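CD180 antigen (Mus musculus, PDB 3T6Q) probably cooperates with MD-1 and TLR4 in the innate immune response of B cells to bacterial lipopolysaccharide, leading to NF-kappa-B activation. Local coordinates at residues Q6-K11 and Y17-L22; L110-T115 and D121-H126; K129-L134 and K148-E153; S541-L546 and L569-E574. All coordinates share one frame; numbering follows the deposited sequence. Where two conformers were deposited one is given.

Contact 1: Q6-K11 and Y17-L22; sequences QKCIEK and YNCENL
Cys8 and Cys19 are disulfide partners, yet their sulfurs refine with Cys8 SG to Cys19 SG at 2.7 Å, too long for an intact bond, so the modelled geometry of this bridge is doubtful. Leu22 lies beside the pair, and its CD1 is 3.7 Å from Lys7 O; Lys7 itself follows a cis peptide after Gln6. Next along the chain the backbones pair as antiparallel strands. Ile9 and Asn18 form the hydrogen-bonded pair: Ile9 N to Asn18 O and Asn18 N to Ile9 O are both 2.9 Å and nearly straight at 164°. Glu10 and Tyr17, the following non-hydrogen-bonded pair, run side by side in the same direction. With CG anti to its backbone N (chi1 176°) and the chain extended beyond, the glutamate runs alongside the ring past CE1, meeting it obliquely, Glu10 CB lying 3.5 Å from Tyr17 CE1, until Tyr17 OH donates to the anti lone pair of Glu10 OE1 at 2.7 Å. The phenol oxygen is also bonded to Asn14 N, inside the intervening turn. On the other face, Lys11 CD packs against Asn18 CB, while Asn18 OD1 accepts from Glu20 N at 2.9 Å in an Asx turn. A cysteine-bearing beta hairpin of this kind, continued by strand 37-39, is typical of the LRRNT cap that closes the N-terminal end of a leucine-rich-repeat solenoid.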
# COMPACT_ATOMS: atom_id res chain seq x y z
N GLN A 6 -10.36 10.80 28.44
CA GLN A 6 -10.21 12.23 28.85
C GLN A 6 -8.86 12.83 28.40
O GLN A 6 -7.87 12.11 28.26
CB GLN A 6 -10.37 12.39 30.38
CG GLN A 6 -11.77 12.05 30.92
CD GLN A 6 -11.71 11.43 32.32
OE1 GLN A 6 -10.71 10.79 32.70
NE2 GLN A 6 -12.78 11.61 33.10
N LYS A 7 -8.85 14.14 28.15
CA LYS A 7 -10.08 14.95 28.27
C LYS A 7 -10.60 15.43 26.92
O LYS A 7 -10.02 16.33 26.29
CB LYS A 7 -9.88 16.10 29.28
CG LYS A 7 -11.16 16.62 29.92
CD LYS A 7 -11.76 17.77 29.11
CE LYS A 7 -10.83 18.97 29.04
NZ LYS A 7 -10.90 19.66 27.72
N CYS A 8 -11.71 14.83 26.48
CA CYS A 8 -12.36 15.19 25.21
C CYS A 8 -12.90 16.61 25.23
O CYS A 8 -13.41 17.07 26.24
CB CYS A 8 -13.52 14.23 24.90
SG CYS A 8 -13.04 12.49 24.86
N ILE A 9 -12.79 17.28 24.10
CA ILE A 9 -13.28 18.63 23.94
C ILE A 9 -14.77 18.58 23.60
O ILE A 9 -15.19 17.93 22.62
CB ILE A 9 -12.46 19.41 22.89
CG1 ILE A 9 -11.03 19.60 23.40
CG2 ILE A 9 -13.08 20.77 22.58
CD1 ILE A 9 -10.00 19.62 22.29
N GLU A 10 -15.56 19.23 24.44
CA GLU A 10 -16.98 19.35 24.18
C GLU A 10 -17.22 20.51 23.22
O GLU A 10 -17.22 21.66 23.62
CB GLU A 10 -17.75 19.58 25.47
CG GLU A 10 -19.22 19.81 25.23
CD GLU A 10 -20.00 19.92 26.52
OE1 GLU A 10 -20.52 18.88 26.96
OE2 GLU A 10 -20.06 21.03 27.08
N LYS A 11 -17.42 20.19 21.95
CA LYS A 11 -17.66 21.22 20.96
C LYS A 11 -19.11 21.67 21.01
O LYS A 11 -19.36 22.86 20.99
CB LYS A 11 -17.26 20.75 19.57
CG LYS A 11 -15.76 20.51 19.45
CD LYS A 11 -15.39 20.01 18.07
CE LYS A 11 -15.05 21.15 17.14
NZ LYS A 11 -15.09 20.69 15.73
N TYR A 17 -18.21 15.82 20.18
CA TYR A 17 -17.02 15.68 21.00
C TYR A 17 -15.81 15.40 20.12
O TYR A 17 -15.88 14.59 19.18
CB TYR A 17 -17.22 14.60 22.08
CG TYR A 17 -18.23 15.07 23.11
CD1 TYR A 17 -17.82 15.78 24.25
CD2 TYR A 17 -19.60 14.86 22.90
CE1 TYR A 17 -18.76 16.25 25.16
CE2 TYR A 17 -20.54 15.32 23.81
CZ TYR A 17 -20.11 16.01 24.93
OH TYR A 17 -21.06 16.47 25.81
N ASN A 18 -14.74 16.15 20.39
CA ASN A 18 -13.45 15.92 19.76
C ASN A 18 -12.48 15.27 20.74
O ASN A 18 -11.99 15.91 21.67
CB ASN A 18 -12.87 17.23 19.25
CG ASN A 18 -11.61 17.03 18.43
OD1 ASN A 18 -10.73 16.26 18.80
ND2 ASN A 18 -11.55 17.68 17.30
N CYS A 19 -12.20 13.99 20.53
CA CYS A 19 -11.26 13.23 21.35
C CYS A 19 -9.96 12.91 20.59
O CYS A 19 -9.27 11.94 20.93
CB CYS A 19 -11.88 11.91 21.77
SG CYS A 19 -13.62 12.06 22.22
N GLU A 20 -9.64 13.70 19.57
CA GLU A 20 -8.47 13.41 18.72
C GLU A 20 -7.19 13.45 19.53
O GLU A 20 -7.04 14.31 20.40
CB GLU A 20 -8.33 14.43 17.59
CG GLU A 20 -9.44 14.40 16.57
CD GLU A 20 -9.22 15.42 15.47
OE1 GLU A 20 -8.94 16.60 15.80
OE2 GLU A 20 -9.31 15.05 14.27
N ASN A 21 -6.26 12.55 19.23
CA ASN A 21 -4.90 12.60 19.78
C ASN A 21 -4.74 12.37 21.27
O ASN A 21 -3.75 12.81 21.84
CB ASN A 21 -4.24 13.95 19.50
CG ASN A 21 -3.82 14.10 18.09
OD1 ASN A 21 -3.19 13.20 17.54
ND2 ASN A 21 -4.18 15.23 17.47
N LEU A 22 -5.71 11.71 21.89
CA LEU A 22 -5.66 11.47 23.34
C LEU A 22 -5.12 10.09 23.75
O LEU A 22 -5.14 9.76 24.93
CB LEU A 22 -7.03 11.73 23.96
CG LEU A 22 -7.42 13.22 23.92
CD1 LEU A 22 -8.89 13.43 24.29
CD2 LEU A 22 -6.49 14.00 24.87

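Contact 2: L110-T115 and D121-H126; sequences LFFIQT and DFIPLH
Phe112 and Ile123 mark the closest approach of two backbones that never touch: their CA atoms stand 8.8 Å apart, and the gap has widened to 10.2 Å between Leu110 CA and Leu125 CA. One side is the end of strand 109-111 and the turn after it, the other a short 3-10 segment running into an extended loop. Both belong to LRR 4, and the space between them is the hydrophobic core of a single coil of the leucine-rich-repeat solenoid, between its parallel-strand side and its returning loop. Side chains alone bridge it, all of them buried. Leu110 sends CD2 between two partners, 3.7 Å from Leu125 CD2 and 4.0 Å from Ile123 CG2, sliding past the isoleucine in the opposite direction. Phe122 adds its ring obliquely, with CD1 4.0 Å from Phe112 CE1, and Met96 of the preceding repeat packs on both phenylalanines and on Ile123. The turn itself is held by polar bonds: Thr115 OG1 donates to Phe112 O at 2.9 Å from above the carbonyl plane, and Asn139 of the next repeat donates to the same oxygen while accepting from Thr115 N. At the centre, the Phe112 ring is met over one face by Ile123. Since CG1 of the isoleucine lies anti to its carbonyl carbon (chi1 -45°), CD1 comes to rest 3.7 Å from the ring centroid, 22° off the normal, as a CH-pi contact.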
# COMPACT_ATOMS: atom_id res chain seq x y z
N LEU A 110 -18.73 6.78 3.05
CA LEU A 110 -17.79 5.90 3.73
C LEU A 110 -16.40 6.23 3.18
O LEU A 110 -16.23 6.26 1.95
CB LEU A 110 -18.15 4.43 3.47
CG LEU A 110 -17.16 3.34 3.94
CD1 LEU A 110 -17.02 3.41 5.44
CD2 LEU A 110 -17.64 1.96 3.56
N PHE A 111 -15.45 6.49 4.08
CA PHE A 111 -14.04 6.77 3.69
C PHE A 111 -13.16 5.59 4.12
O PHE A 111 -13.11 5.21 5.31
CB PHE A 111 -13.58 8.05 4.36
CG PHE A 111 -14.37 9.27 3.92
CD1 PHE A 111 -13.86 10.15 2.95
CD2 PHE A 111 -15.70 9.49 4.38
CE1 PHE A 111 -14.58 11.28 2.54
CE2 PHE A 111 -16.45 10.60 3.93
CZ PHE A 111 -15.87 11.49 3.01
N PHE A 112 -12.52 4.99 3.15
CA PHE A 112 -11.67 3.82 3.36
C PHE A 112 -10.31 4.09 2.69
O PHE A 112 -9.69 3.20 2.12
CB PHE A 112 -12.35 2.60 2.73
CG PHE A 112 -12.56 1.47 3.69
CD1 PHE A 112 -11.73 0.35 3.66
CD2 PHE A 112 -13.60 1.52 4.62
CE1 PHE A 112 -11.91 -0.70 4.53
CE2 PHE A 112 -13.81 0.45 5.49
CZ PHE A 112 -12.95 -0.63 5.46
N ILE A 113 -9.84 5.33 2.81
CA ILE A 113 -8.61 5.78 2.13
C ILE A 113 -7.36 5.16 2.80
O ILE A 113 -7.25 5.12 4.03
CB ILE A 113 -8.59 7.35 2.11
CG1 ILE A 113 -9.71 7.89 1.20
CG2 ILE A 113 -7.22 7.91 1.69
CD1 ILE A 113 -10.08 9.35 1.45
N GLN A 114 -6.40 4.73 1.99
CA GLN A 114 -5.11 4.28 2.51
C GLN A 114 -5.34 3.33 3.70
O GLN A 114 -4.84 3.53 4.82
CB GLN A 114 -4.16 5.43 2.90
CG GLN A 114 -2.69 4.97 2.93
CD GLN A 114 -1.73 6.09 3.31
OE1 GLN A 114 -1.76 6.58 4.43
NE2 GLN A 114 -0.87 6.49 2.37
N THR A 115 -6.09 2.27 3.40
CA THR A 115 -6.32 1.17 4.34
C THR A 115 -5.58 -0.09 3.91
O THR A 115 -5.81 -1.18 4.46
CB THR A 115 -7.84 0.87 4.46
OG1 THR A 115 -8.36 0.79 3.13
CG2 THR A 115 -8.52 2.02 5.22
N ASP A 121 -13.97 -5.79 -2.66
CA ASP A 121 -14.62 -6.86 -1.87
C ASP A 121 -14.06 -7.03 -0.45
O ASP A 121 -14.60 -7.79 0.36
CB ASP A 121 -14.69 -8.20 -2.64
CG ASP A 121 -13.32 -8.77 -2.98
OD1 ASP A 121 -13.15 -9.34 -4.09
OD2 ASP A 121 -12.40 -8.66 -2.14
N PHE A 122 -12.99 -6.31 -0.12
CA PHE A 122 -12.53 -6.26 1.30
C PHE A 122 -13.64 -5.69 2.19
O PHE A 122 -13.69 -5.95 3.37
CB PHE A 122 -11.27 -5.37 1.42
CG PHE A 122 -10.64 -5.40 2.79
CD1 PHE A 122 -11.05 -4.52 3.79
CD2 PHE A 122 -9.63 -6.32 3.08
CE1 PHE A 122 -10.48 -4.52 5.03
CE2 PHE A 122 -9.05 -6.33 4.33
CZ PHE A 122 -9.47 -5.43 5.32
N ILE A 123 -14.49 -4.82 1.62
CA ILE A 123 -15.47 -4.09 2.41
C ILE A 123 -16.85 -4.74 2.14
O ILE A 123 -17.39 -4.63 1.02
CB ILE A 123 -15.52 -2.60 2.04
CG1 ILE A 123 -14.07 -2.02 1.93
CG2 ILE A 123 -16.35 -1.84 3.06
CD1 ILE A 123 -14.02 -0.65 1.29
N PRO A 124 -17.39 -5.46 3.14
CA PRO A 124 -18.69 -6.12 2.90
C PRO A 124 -19.79 -5.09 2.99
O PRO A 124 -20.11 -4.61 4.08
CB PRO A 124 -18.79 -7.18 4.03
CG PRO A 124 -17.39 -7.35 4.54
CD PRO A 124 -16.73 -5.98 4.37
N LEU A 125 -20.29 -4.66 1.84
CA LEU A 125 -21.25 -3.54 1.81
C LEU A 125 -22.70 -3.94 1.48
O LEU A 125 -23.50 -3.07 1.19
CB LEU A 125 -20.81 -2.48 0.80
CG LEU A 125 -19.61 -1.64 1.24
CD1 LEU A 125 -18.90 -1.09 0.01
CD2 LEU A 125 -20.03 -0.55 2.20
N HIS A 126 -23.01 -5.23 1.49
CA HIS A 126 -24.36 -5.73 1.15
C HIS A 126 -25.51 -5.14 1.98
O HIS A 126 -26.65 -5.14 1.54
CB HIS A 126 -24.36 -7.24 1.22
CG HIS A 126 -23.94 -7.77 2.56
ND1 HIS A 126 -22.64 -7.96 2.89
CD2 HIS A 126 -24.68 -8.09 3.69
CE1 HIS A 126 -22.56 -8.40 4.16
NE2 HIS A 126 -23.82 -8.49 4.64

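Contact 3: K129-L134 and K148-E153; sequences KTLESL and KGFPTE
Leu131 reaches across to the ring of Phe150 from its first side-chain carbon onward. CB lies 4.1 Å from Phe150 CE1; beyond CG the chain divides, and the CD1 branch makes the close approach, 3.4 Å from Phe150 CZ. This methyl arrives at the edge of the ring, near its plane, and the two side chains cross at about a right angle. Both torsions of the leucine lie well off the staggered positions (chi1 -140°, chi2 -133°). Nearer the surface, Lys129 CG touches Pro151 CG at 3.7 Å, the side chains crossing obliquely. The backbones are close here too, with Lys129 CA 5.6 Å from Pro151 CA. The main chains between these pairs are joined by a water, which donates to Leu131 O at 2.6 Å and to Pro151 O at 2.8 Å. Together the two segments bring the start and the end of LRR 5 side by side on one coil of the solenoid. The chemistry is accordingly split: apolar contact at the ring edge joins the buried Leu131 and Phe150, while two carbonyl oxygens that cannot bond to each other are reconciled by one water that supplies both protons.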
# COMPACT_ATOMS: atom_id res chain seq x y z
N LYS A 129 -27.70 -0.05 1.46
CA LYS A 129 -28.52 0.08 0.26
C LYS A 129 -28.71 1.52 -0.24
O LYS A 129 -29.19 1.71 -1.35
CB LYS A 129 -29.88 -0.61 0.46
CG LYS A 129 -29.95 -2.05 0.01
CD LYS A 129 -29.35 -3.00 1.01
CE LYS A 129 -29.58 -4.44 0.57
NZ LYS A 129 -31.02 -4.80 0.68
N THR A 130 -28.37 2.51 0.58
CA THR A 130 -28.50 3.93 0.22
C THR A 130 -27.14 4.67 0.14
O THR A 130 -27.09 5.88 0.28
CB THR A 130 -29.50 4.69 1.15
OG1 THR A 130 -28.90 5.02 2.42
CG2 THR A 130 -30.78 3.90 1.37
N LEU A 131 -26.06 3.94 -0.11
CA LEU A 131 -24.70 4.54 -0.10
C LEU A 131 -24.61 5.62 -1.20
O LEU A 131 -24.92 5.32 -2.35
CB LEU A 131 -23.67 3.45 -0.43
CG LEU A 131 -22.31 3.36 0.28
CD1 LEU A 131 -21.19 3.16 -0.73
CD2 LEU A 131 -22.00 4.45 1.26
N GLU A 132 -24.12 6.80 -0.83
CA GLU A 132 -23.93 7.93 -1.76
C GLU A 132 -22.48 8.20 -2.18
O GLU A 132 -22.25 8.57 -3.31
CB GLU A 132 -24.47 9.20 -1.14
CG GLU A 132 -25.96 9.11 -0.90
CD GLU A 132 -26.55 10.44 -0.48
OE1 GLU A 132 -27.76 10.46 -0.18
OE2 GLU A 132 -25.82 11.46 -0.46
N SER A 133 -21.52 8.02 -1.26
CA SER A 133 -20.10 8.33 -1.51
C SER A 133 -19.24 7.18 -1.03
O SER A 133 -19.41 6.72 0.09
CB SER A 133 -19.67 9.57 -0.72
OG SER A 133 -20.38 10.70 -1.15
N LEU A 134 -18.29 6.74 -1.85
CA LEU A 134 -17.33 5.75 -1.42
C LEU A 134 -15.92 6.24 -1.78
O LEU A 134 -15.62 6.36 -2.98
CB LEU A 134 -17.62 4.44 -2.16
CG LEU A 134 -17.37 3.10 -1.46
CD1 LEU A 134 -17.06 1.98 -2.43
CD2 LEU A 134 -16.46 3.08 -0.23
N LYS A 148 -20.61 -7.87 -7.17
CA LYS A 148 -21.99 -8.32 -7.40
C LYS A 148 -22.86 -8.02 -6.17
O LYS A 148 -22.47 -8.33 -5.03
CB LYS A 148 -22.05 -9.83 -7.73
CG LYS A 148 -20.93 -10.36 -8.63
CD LYS A 148 -19.81 -11.05 -7.85
CE LYS A 148 -18.60 -10.15 -7.63
NZ LYS A 148 -17.72 -10.09 -8.83
N GLY A 149 -24.01 -7.40 -6.40
CA GLY A 149 -24.95 -7.11 -5.33
C GLY A 149 -24.52 -6.01 -4.38
O GLY A 149 -24.79 -6.06 -3.17
N PHE A 150 -23.83 -5.01 -4.93
CA PHE A 150 -23.66 -3.75 -4.22
C PHE A 150 -24.61 -2.74 -4.86
O PHE A 150 -24.55 -2.52 -6.07
CB PHE A 150 -22.20 -3.28 -4.25
CG PHE A 150 -22.04 -1.85 -3.84
CD1 PHE A 150 -22.78 -1.33 -2.76
CD2 PHE A 150 -21.17 -1.02 -4.55
CE1 PHE A 150 -22.66 0.01 -2.39
CE2 PHE A 150 -21.03 0.32 -4.17
CZ PHE A 150 -21.78 0.83 -3.11
N PRO A 151 -25.55 -2.15 -4.08
CA PRO A 151 -26.48 -1.24 -4.76
C PRO A 151 -25.79 0.08 -5.14
O PRO A 151 -25.01 0.65 -4.37
CB PRO A 151 -27.62 -1.02 -3.73
CG PRO A 151 -27.45 -2.12 -2.73
CD PRO A 151 -25.96 -2.38 -2.68
N THR A 152 -26.06 0.50 -6.36
CA THR A 152 -25.35 1.59 -6.96
C THR A 152 -26.35 2.71 -7.19
O THR A 152 -25.99 3.79 -7.62
CB THR A 152 -24.68 1.14 -8.27
OG1 THR A 152 -25.69 0.71 -9.19
CG2 THR A 152 -23.72 -0.03 -8.03
N GLU A 153 -27.62 2.46 -6.85
CA GLU A 153 -28.70 3.37 -7.24
C GLU A 153 -28.61 4.77 -6.66
O GLU A 153 -28.99 5.74 -7.32
CB GLU A 153 -30.07 2.75 -6.88
CG GLU A 153 -30.09 1.23 -7.03
CD GLU A 153 -31.47 0.62 -6.82
OE1 GLU A 153 -32.25 1.14 -5.98
OE2 GLU A 153 -31.77 -0.39 -7.49
O HOH W 1 -25.78 3.22 -3.58

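Contact 4: S541-L546 and L569-E574; sequences SLLPIL and LEWYKE
Trp571, two residues into the segment 569-574, carries the whole contact, meeting Leu543 and Leu546 of the other helix with its indole. The helix enters through Leu569 and Glu570, and the tryptophan leaves its axis with CG anti to the backbone N (chi1 178°), a torsion that throws the indole outward to the facing helix. Two leucines one helical turn apart cover the same face of the ring system. Leu543 slides past in the opposite direction and puts CD2 over the five-membered ring, 4.3 Å from its centroid and 23° off the normal, in a CH-pi contact; the same methyl is 4.0 Å from Trp571 CG. Leu546 takes the six-membered end, its CB 3.4 Å from Trp571 CZ2 and its CD1 over the face near the rim. The indole nitrogen points to Ser547 OG, to which it donates a hydrogen bond; that hydroxyl is also weakly bonded to Leu543 O. The contact thus joins LRR 19, the last repeat, to the LRRCT module, whose helix 566-574 covers the end of the solenoid core, with Ile552 touching both Leu546 and Trp571. Tyr572, the next residue, packs on Leu579, which Trp571 also touches. At Glu574 the backbone N donates to Glu570 O at 3.1 Å, one turn back along the helix.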
# COMPACT_ATOMS: atom_id res chain seq x y z
N SER A 541 -24.64 57.82 29.08
CA SER A 541 -25.36 58.42 27.94
C SER A 541 -25.13 57.67 26.60
O SER A 541 -25.84 57.89 25.61
CB SER A 541 -24.99 59.90 27.78
OG SER A 541 -23.60 60.02 27.52
N LEU A 542 -24.12 56.80 26.56
CA LEU A 542 -23.89 55.95 25.38
C LEU A 542 -24.63 54.60 25.43
O LEU A 542 -24.75 53.90 24.42
CB LEU A 542 -22.38 55.69 25.20
CG LEU A 542 -21.50 56.93 25.10
CD1 LEU A 542 -20.05 56.47 25.19
CD2 LEU A 542 -21.79 57.65 23.80
N LEU A 543 -25.12 54.22 26.61
CA LEU A 543 -25.73 52.90 26.77
C LEU A 543 -27.03 52.74 25.97
O LEU A 543 -27.29 51.65 25.45
CB LEU A 543 -25.93 52.56 28.26
CG LEU A 543 -24.62 52.54 29.06
CD1 LEU A 543 -24.95 52.35 30.56
CD2 LEU A 543 -23.72 51.42 28.55
N PRO A 544 -27.83 53.81 25.85
CA PRO A 544 -29.02 53.61 25.02
C PRO A 544 -28.65 53.31 23.56
O PRO A 544 -29.40 52.60 22.86
CB PRO A 544 -29.78 54.93 25.14
CG PRO A 544 -29.30 55.54 26.42
CD PRO A 544 -27.86 55.12 26.53
N ILE A 545 -27.50 53.83 23.11
CA ILE A 545 -27.08 53.58 21.73
C ILE A 545 -26.75 52.10 21.57
O ILE A 545 -27.19 51.47 20.61
CB ILE A 545 -25.90 54.48 21.29
CG1 ILE A 545 -26.36 55.95 21.32
CG2 ILE A 545 -25.40 54.06 19.88
CD1 ILE A 545 -25.24 56.96 21.29
N LEU A 546 -25.96 51.55 22.50
CA LEU A 546 -25.70 50.10 22.56
C LEU A 546 -26.97 49.23 22.64
O LEU A 546 -27.04 48.20 21.96
CB LEU A 546 -24.79 49.81 23.75
CG LEU A 546 -23.39 50.43 23.59
CD1 LEU A 546 -22.49 49.93 24.70
CD2 LEU A 546 -22.80 50.02 22.23
N LEU A 569 -21.01 48.28 33.37
CA LEU A 569 -20.90 46.95 33.97
C LEU A 569 -22.26 46.29 34.26
O LEU A 569 -22.46 45.12 33.97
CB LEU A 569 -20.02 46.98 35.23
CG LEU A 569 -18.56 47.37 34.99
CD1 LEU A 569 -17.83 47.67 36.30
CD2 LEU A 569 -17.83 46.30 34.18
N GLU A 570 -23.17 47.07 34.83
CA GLU A 570 -24.56 46.63 35.08
C GLU A 570 -25.30 46.31 33.75
O GLU A 570 -25.94 45.25 33.61
CB GLU A 570 -25.31 47.71 35.87
CG GLU A 570 -24.94 47.68 37.37
CD GLU A 570 -25.49 48.85 38.19
OE1 GLU A 570 -26.38 49.58 37.72
OE2 GLU A 570 -25.02 49.05 39.33
N TRP A 571 -25.16 47.21 32.78
CA TRP A 571 -25.72 47.04 31.44
C TRP A 571 -25.22 45.76 30.83
O TRP A 571 -26.01 45.02 30.21
CB TRP A 571 -25.39 48.25 30.56
CG TRP A 571 -25.89 48.15 29.13
CD1 TRP A 571 -27.05 48.70 28.61
CD2 TRP A 571 -25.25 47.46 28.00
NE1 TRP A 571 -27.18 48.40 27.29
CE2 TRP A 571 -26.14 47.64 26.86
CE3 TRP A 571 -24.10 46.71 27.84
CZ2 TRP A 571 -25.85 47.12 25.60
CZ3 TRP A 571 -23.82 46.17 26.56
CH2 TRP A 571 -24.69 46.37 25.47
N TYR A 572 -23.92 45.50 30.97
CA TYR A 572 -23.26 44.33 30.39
C TYR A 572 -23.93 43.04 30.84
O TYR A 572 -24.17 42.14 30.02
CB TYR A 572 -21.77 44.32 30.75
CG TYR A 572 -20.92 43.29 30.02
CD1 TYR A 572 -20.75 41.98 30.52
CD2 TYR A 572 -20.26 43.62 28.83
CE1 TYR A 572 -19.95 41.05 29.85
CE2 TYR A 572 -19.44 42.71 28.18
CZ TYR A 572 -19.30 41.43 28.68
OH TYR A 572 -18.50 40.52 28.02
N LYS A 573 -24.24 42.97 32.14
CA LYS A 573 -24.88 41.81 32.76
C LYS A 573 -26.32 41.64 32.30
O LYS A 573 -26.81 40.53 32.23
CB LYS A 573 -24.88 41.94 34.29
CG LYS A 573 -23.51 42.04 34.93
CD LYS A 573 -23.61 42.33 36.43
CE LYS A 573 -23.38 41.09 37.28
NZ LYS A 573 -22.03 40.51 37.01
N GLU A 574 -26.98 42.76 32.03
CA GLU A 574 -28.36 42.79 31.56
C GLU A 574 -28.50 42.44 30.06
O GLU A 574 -29.60 42.13 29.60
CB GLU A 574 -28.97 44.16 31.83
CG GLU A 574 -29.18 44.49 33.30
CD GLU A 574 -29.47 45.96 33.55
OE1 GLU A 574 -29.37 46.78 32.59
OE2 GLU A 574 -29.77 46.32 34.70

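How the contacts relate
From the N terminus, contact 1 closes a hairpin of five intervening residues in the N-terminal cap, and the chain then winds through the first repeats. Contact 2 closes the coil of LRR 4 across another five residues, and contact 3 that of LRR 5 across thirteen. These two touch: Leu110 N meets Ser133 O at 3.0 Å, a probable hydrogen bond between neighbouring parallel strands, and Leu125 packs on Phe150. Contact 4 spans 22 residues at the far end, tying the last repeat to the C-terminal cap. All four follow in series, none nesting or crossing. Because the solenoid curves, the centres of contacts 1 and 4, in the two caps, are about 37 Å apart, whereas those of contacts 2 and 4 are about 58 Å apart.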